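Side-chain contacts in acetyltransferase (Escherichia coli, PDB 7BYY), which acts as a bacterial toxin that acetylates aminoacyl-tRNAs, probably transferring the acetyl group of acetyl-CoA to substrates such as glycyl-tRNA(Gly): residues 28-33 / 68-73; 58-61 / 66-69; 101-106 / 117-122. The protein carries 1 engineered substitution. One frame throughout, in Å; residues are numbered along the deposited sequence.

Interaction 1: 28-33 / 68-73; sequences KQFDCG and IGICTF
Phe-30 drives the outer end of its ring against strand 67-79, meeting three successive residues, Ile-68, Gly-69 and Ile-70. CZ comes to the CA of Gly-69 (4.1 Å), which lies at the ring edge, near its plane. CE1 passes obliquely by the carbonyl of Ile-68, 3.7 Å from its O, and CE2 reaches Ile-70 CG2 at 4.4 Å. The ring meets backbone at Gly-69, whose missing side chain matters on the other face, where Leu-59 and Leu-118 press close. No hydrogen bond crosses the contact. The backbones of Ile-68 and Ile-70 pair with Ala-106 and Gly-104, at the end of neighbouring strand 94-105, and Ile-68 also pairs with Leu-59, as befits an inner strand of the mixed GNAT sheet. The loop before helix 35-50 lays Phe-30 on the face of the sheet that carries Ile-70. Phe-30 CG is anti to the backbone N (chi1 -168°), extending the ring from loop to strand. Val-41 of that helix packs on both Phe-30 and Ile-70. Further out, Asp-31 forms a salt bridge with Arg-107, and the amide of Cys-32 is hydrogen-bonded to the carboxylate of Asp-38 in the first turn of the helix.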
# COMPACT_ATOMS: atom_id res chain seq x y z
N LYS A 28 21.70 8.98 16.52
CA LYS A 28 22.93 8.25 16.25
C LYS A 28 23.20 7.14 17.26
O LYS A 28 24.04 6.27 17.00
CB LYS A 28 24.12 9.21 16.21
CG LYS A 28 24.31 9.91 14.88
CD LYS A 28 25.37 10.99 14.97
CE LYS A 28 26.71 10.44 15.43
NZ LYS A 28 27.74 11.51 15.55
N GLN A 29 22.56 7.19 18.43
CA GLN A 29 22.68 6.10 19.40
C GLN A 29 21.34 5.43 19.68
O GLN A 29 21.19 4.24 19.41
CB GLN A 29 23.33 6.64 20.68
CG GLN A 29 24.45 7.64 20.38
CD GLN A 29 25.53 7.67 21.44
OE1 GLN A 29 26.70 7.38 21.16
NE2 GLN A 29 25.15 8.01 22.67
N PHE A 30 20.33 6.17 20.15
CA PHE A 30 18.96 5.67 20.27
C PHE A 30 18.90 4.32 20.98
O PHE A 30 18.59 3.28 20.40
CB PHE A 30 18.29 5.60 18.90
CG PHE A 30 16.81 5.38 18.97
CD1 PHE A 30 15.96 6.41 19.34
CD2 PHE A 30 16.26 4.14 18.68
CE1 PHE A 30 14.59 6.21 19.41
CE2 PHE A 30 14.90 3.94 18.74
CZ PHE A 30 14.07 4.97 19.11
N ASP A 31 19.23 4.34 22.27
CA ASP A 31 19.09 3.14 23.09
C ASP A 31 17.62 2.90 23.38
O ASP A 31 16.99 3.66 24.13
CB ASP A 31 19.89 3.29 24.38
CG ASP A 31 19.98 1.99 25.16
OD1 ASP A 31 19.55 0.95 24.62
OD2 ASP A 31 20.49 2.01 26.30
N CYS A 32 17.05 1.83 22.81
CA CYS A 32 15.64 1.53 22.97
C CYS A 32 15.36 0.16 23.56
O CYS A 32 14.19 -0.17 23.79
CB CYS A 32 14.91 1.66 21.63
SG CYS A 32 14.84 0.14 20.65
N GLY A 33 16.38 -0.66 23.81
CA GLY A 33 16.21 -1.97 24.40
C GLY A 33 16.17 -3.11 23.41
O GLY A 33 16.34 -4.27 23.81
N ILE A 68 12.41 10.41 20.36
CA ILE A 68 11.78 9.63 21.42
C ILE A 68 11.44 8.23 20.92
O ILE A 68 11.75 7.23 21.58
CB ILE A 68 10.53 10.36 21.95
CG1 ILE A 68 10.95 11.63 22.69
CG2 ILE A 68 9.71 9.45 22.85
CD1 ILE A 68 9.92 12.75 22.63
N GLY A 69 10.81 8.14 19.76
CA GLY A 69 10.46 6.85 19.20
C GLY A 69 10.52 6.87 17.69
O GLY A 69 10.53 7.92 17.05
N ILE A 70 10.58 5.66 17.12
CA ILE A 70 10.60 5.47 15.68
C ILE A 70 9.60 4.38 15.32
O ILE A 70 9.21 3.57 16.16
CB ILE A 70 12.01 5.11 15.15
CG1 ILE A 70 12.17 5.57 13.70
CG2 ILE A 70 12.26 3.62 15.28
CD1 ILE A 70 12.17 7.06 13.53
N CYS A 71 9.19 4.38 14.06
CA CYS A 71 8.19 3.42 13.60
C CYS A 71 8.30 3.31 12.08
O CYS A 71 7.95 4.25 11.37
CB CYS A 71 6.80 3.86 14.02
SG CYS A 71 5.50 2.96 13.19
N THR A 72 8.76 2.16 11.60
CA THR A 72 8.92 1.93 10.17
C THR A 72 7.94 0.88 9.68
O THR A 72 7.60 -0.06 10.39
CB THR A 72 10.35 1.49 9.83
OG1 THR A 72 10.68 0.31 10.57
CG2 THR A 72 11.35 2.59 10.16
N PHE A 73 7.49 1.05 8.43
CA PHE A 73 6.45 0.20 7.88
C PHE A 73 6.57 0.17 6.37
O PHE A 73 7.06 1.12 5.75
CB PHE A 73 5.06 0.69 8.30
CG PHE A 73 4.85 2.16 8.09
CD1 PHE A 73 5.27 3.08 9.04
CD2 PHE A 73 4.23 2.62 6.94
CE1 PHE A 73 5.08 4.43 8.84
CE2 PHE A 73 4.03 3.97 6.74
CZ PHE A 73 4.46 4.88 7.70

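Interaction 2: 58-61 / 66-69; sequences ALID and ELIG
Leu-59 and the pair Ile-68 and Gly-69 form a classic beta bulge in the beta hairpin formed by strands 55-61 and 67-79. Two amides converge on the one carbonyl: Ile-68 N lies 2.7 Å from Leu-59 O, nearly in line with the C=O bond, and Gly-69 N adds a weak bond to the same oxygen. In return, Leu-59 N donates to Gly-69 O at 3.0 Å from above the carbonyl plane. The extra residue shifts the register by one, and beyond it Ile-60 faces Leu-67 as a non-hydrogen-bonded antiparallel pair.

The side chain of Ile-68 starts at the bulge. Its CB sits beside Leu-59 O and packs on Leu-59 CB (4.0 Å). Because CG1 lies beside the backbone N (chi1 -68°), the longer branch runs along the partner strand from Leu-59 toward Asp-61, and CG1 still skirts Leu-59 O. At the tip, Ile-68 CD1 settles 3.7 Å from Asp-61 CB. A branched aliphatic chain fits here, since it spans the two residues, CB meeting Leu-59 and CD1 meeting Asp-61. The tip also lies beside Asp-61 N, which bonds to Glu-66 O in the carbonyl plane, closing the pairing near the turn.

The acidic groups of these two end residues look away from the strand pairing: the carboxylate of Asp-61 accepts from Ser-64 N in the connecting turn, and Glu-66 forms a salt bridge with Lys-108. Ile-60 and Leu-67 put apolar bulk on the face that also receives Tyr-24 and Phe-30. Their side chains cross obliquely, and Leu-67 CD1 touches both Ile-60 CD1, at 3.7 Å, and Ala-58 CB, at 4.1 Å.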
# COMPACT_ATOMS: atom_id res chain seq x y z
N ALA A 58 8.19 9.37 13.28
CA ALA A 58 9.08 9.76 14.36
C ALA A 58 8.31 10.47 15.47
O ALA A 58 7.31 11.15 15.22
CB ALA A 58 10.21 10.67 13.86
N LEU A 59 8.79 10.31 16.70
CA LEU A 59 8.31 11.05 17.86
C LEU A 59 9.43 11.95 18.34
O LEU A 59 10.42 11.47 18.90
CB LEU A 59 7.86 10.10 18.97
CG LEU A 59 6.36 9.80 19.01
CD1 LEU A 59 5.97 9.28 20.38
CD2 LEU A 59 5.56 11.03 18.64
N ILE A 60 9.28 13.25 18.11
CA ILE A 60 10.31 14.24 18.43
C ILE A 60 9.84 15.07 19.61
O ILE A 60 8.65 15.42 19.71
CB ILE A 60 10.62 15.13 17.21
CG1 ILE A 60 10.92 14.26 15.98
CG2 ILE A 60 11.78 16.07 17.51
CD1 ILE A 60 12.02 13.25 16.20
N ASP A 61 10.76 15.38 20.52
CA ASP A 61 10.49 16.32 21.59
C ASP A 61 10.56 17.74 21.03
O ASP A 61 11.58 18.12 20.45
CB ASP A 61 11.48 16.14 22.74
CG ASP A 61 11.17 17.02 23.93
OD1 ASP A 61 10.11 16.81 24.56
OD2 ASP A 61 11.97 17.93 24.24
N GLU A 66 14.95 15.69 20.65
CA GLU A 66 15.44 14.32 20.78
C GLU A 66 14.47 13.32 20.15
O GLU A 66 13.25 13.51 20.14
CB GLU A 66 15.66 13.97 22.25
CG GLU A 66 16.95 14.51 22.84
CD GLU A 66 17.50 13.61 23.94
OE1 GLU A 66 16.94 12.51 24.14
OE2 GLU A 66 18.50 14.00 24.59
N LEU A 67 15.05 12.23 19.63
CA LEU A 67 14.27 11.17 19.00
C LEU A 67 13.71 10.27 20.10
O LEU A 67 14.43 9.47 20.70
CB LEU A 67 15.14 10.38 18.02
CG LEU A 67 14.45 9.25 17.26
CD1 LEU A 67 13.23 9.77 16.51
CD2 LEU A 67 15.42 8.58 16.30
N ILE A 68 12.41 10.41 20.36
CA ILE A 68 11.78 9.63 21.42
C ILE A 68 11.44 8.23 20.92
O ILE A 68 11.75 7.23 21.58
CB ILE A 68 10.53 10.36 21.95
CG1 ILE A 68 10.95 11.63 22.69
CG2 ILE A 68 9.71 9.45 22.85
CD1 ILE A 68 9.92 12.75 22.63
N GLY A 69 10.81 8.14 19.76
CA GLY A 69 10.46 6.85 19.20
C GLY A 69 10.52 6.87 17.69
O GLY A 69 10.53 7.92 17.05

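Interaction 3: 101-106 / 117-122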
# COMPACT_ATOMS: atom_id res chain seq x y z
N VAL A 101 7.05 -3.14 10.71
CA VAL A 101 8.29 -3.90 10.82
C VAL A 101 9.13 -3.48 12.03
O VAL A 101 9.98 -4.26 12.47
CB VAL A 101 9.11 -3.79 9.52
CG1 VAL A 101 8.21 -3.97 8.31
CG2 VAL A 101 9.85 -2.47 9.45
N MET A 102 8.90 -2.29 12.58
CA MET A 102 9.69 -1.84 13.71
C MET A 102 8.95 -0.73 14.44
O MET A 102 8.35 0.14 13.80
CB MET A 102 11.07 -1.33 13.27
CG MET A 102 12.20 -2.28 13.57
SD MET A 102 13.76 -1.71 12.89
CE MET A 102 13.40 -1.75 11.13
N LEU A 103 8.99 -0.78 15.77
CA LEU A 103 8.50 0.33 16.58
C LEU A 103 9.22 0.27 17.91
O LEU A 103 9.01 -0.66 18.70
CB LEU A 103 6.98 0.26 16.76
CG LEU A 103 6.39 1.00 17.96
CD1 LEU A 103 6.59 2.50 17.83
CD2 LEU A 103 4.92 0.68 18.11
N GLY A 104 10.09 1.24 18.14
CA GLY A 104 10.86 1.30 19.37
C GLY A 104 10.79 2.67 20.01
O GLY A 104 10.78 3.68 19.31
N VAL A 105 10.74 2.68 21.34
CA VAL A 105 10.78 3.90 22.13
C VAL A 105 12.10 3.91 22.89
O VAL A 105 12.47 2.91 23.51
CB VAL A 105 9.59 3.99 23.10
CG1 VAL A 105 9.80 5.11 24.12
CG2 VAL A 105 8.29 4.20 22.34
N ALA A 106 12.80 5.04 22.83
CA ALA A 106 14.06 5.17 23.55
C ALA A 106 13.85 4.89 25.04
O ALA A 106 12.80 5.20 25.61
CB ALA A 106 14.65 6.57 23.35
N ASP A 117 1.36 6.23 21.92
CA ASP A 117 1.23 7.47 21.16
C ASP A 117 1.76 7.30 19.74
O ASP A 117 1.19 7.85 18.79
CB ASP A 117 1.97 8.59 21.88
CG ASP A 117 1.29 8.99 23.17
OD1 ASP A 117 0.16 8.52 23.43
OD2 ASP A 117 1.89 9.78 23.94
N LEU A 118 2.85 6.55 19.58
CA LEU A 118 3.36 6.26 18.25
C LEU A 118 2.44 5.33 17.48
O LEU A 118 2.33 5.45 16.25
CB LEU A 118 4.76 5.66 18.34
CG LEU A 118 5.86 6.56 17.77
CD1 LEU A 118 7.22 5.95 18.02
CD2 LEU A 118 5.63 6.83 16.29
N LEU A 119 1.79 4.39 18.17
CA LEU A 119 0.90 3.47 17.48
C LEU A 119 -0.36 4.18 16.98
O LEU A 119 -0.85 3.89 15.89
CB LEU A 119 0.53 2.30 18.39
CG LEU A 119 -0.04 1.10 17.64
CD1 LEU A 119 1.04 0.39 16.85
CD2 LEU A 119 -0.72 0.15 18.60
N CYS A 120 -0.89 5.11 17.77
CA CYS A 120 -2.06 5.85 17.32
C CYS A 120 -1.71 6.83 16.21
O CYS A 120 -2.53 7.09 15.33
CB CYS A 120 -2.73 6.57 18.50
SG CYS A 120 -4.12 5.65 19.21
N ASP A 121 -0.49 7.39 16.23
CA ASP A 121 -0.05 8.20 15.10
C ASP A 121 0.19 7.33 13.87
O ASP A 121 -0.00 7.79 12.74
CB ASP A 121 1.21 8.98 15.47
CG ASP A 121 0.92 10.15 16.39
OD1 ASP A 121 1.74 10.41 17.30
OD2 ASP A 121 -0.13 10.81 16.21
N PHE A 122 0.61 6.08 14.08
CA PHE A 122 0.75 5.15 12.96
C PHE A 122 -0.62 4.71 12.45
O PHE A 122 -0.80 4.54 11.24
CB PHE A 122 1.59 3.95 13.39
CG PHE A 122 1.55 2.81 12.42
CD1 PHE A 122 2.23 2.88 11.21
CD2 PHE A 122 0.84 1.65 12.72
CE1 PHE A 122 2.19 1.83 10.32
CE2 PHE A 122 0.81 0.60 11.83
CZ PHE A 122 1.49 0.68 10.63
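Strand 101-105 runs beneath helix 117-122 with axes 9.9 Å apart at closest approach and chain directions 141° apart, Leu-103 lying nearest to Leu-118. Leu-103 points toward the helix and carries the contact from the strand. With CG anti to the backbone N (chi1 158°), it spreads its two methyls against successive helix residues. CD1 lies against Leu-118, 3.5 Å from its CD1 and 3.7 Å from its CB, as the two chains slide past each other in opposite directions. CD2 turns to Leu-119, whose CD1 is 4.1 Å away, and here the side chains cross at about a right angle.

Leucine suits all three places: a forked end lets Leu-103 engage two neighbours, while Leu-118 also lies over Cys-71 of strand 67-79 and Leu-59 of strand 55-61 beyond it. Leu-119, whose end swings back toward the strand so that CD1 reaches Leu-103, also leans on Leu-100 and on Leu-153 from a loop. This is the packing of helix on sheet in a beta-alpha-beta unit, completed by strand 137-142. In GNAT enzymes the turn between this strand and this helix typically cradles the pyrophosphate of acetyl-CoA, so the contact probably lies close to the cofactor site. Nearby, Val-101 and Met-102 both face Thr-72 in a classic beta bulge, on the strand where GNAT folds commonly carry one.

No hydrogen bond links the two segments. Methyl-to-methyl contact lacks directional preference, so the seating of the helix on this strand depends on the shape of the leucines and on the burial of Leu-118 and Leu-119.

All three contacts are buried, but interaction 3 lies nearest the centre of the chain, whereas interaction 2 ends toward the surface in partly exposed acidic residues. Interactions 1 and 2 share Ile-68 and Gly-69 of strand 67-79, approached by a loop in one and by its hairpin partner in the other. Interaction 3 adds the strand on its other side, so that 67-79 lies between the other two. Interactions 1 and 3 cover opposite faces of the sheet, yet they touch where Leu-103 CD1 packs on Ile-70 O. Backbone hydrogen bonding dominates 58-61/66-69, whereas the other two rest on a phenylalanine ring in one and leucine methyls in the other.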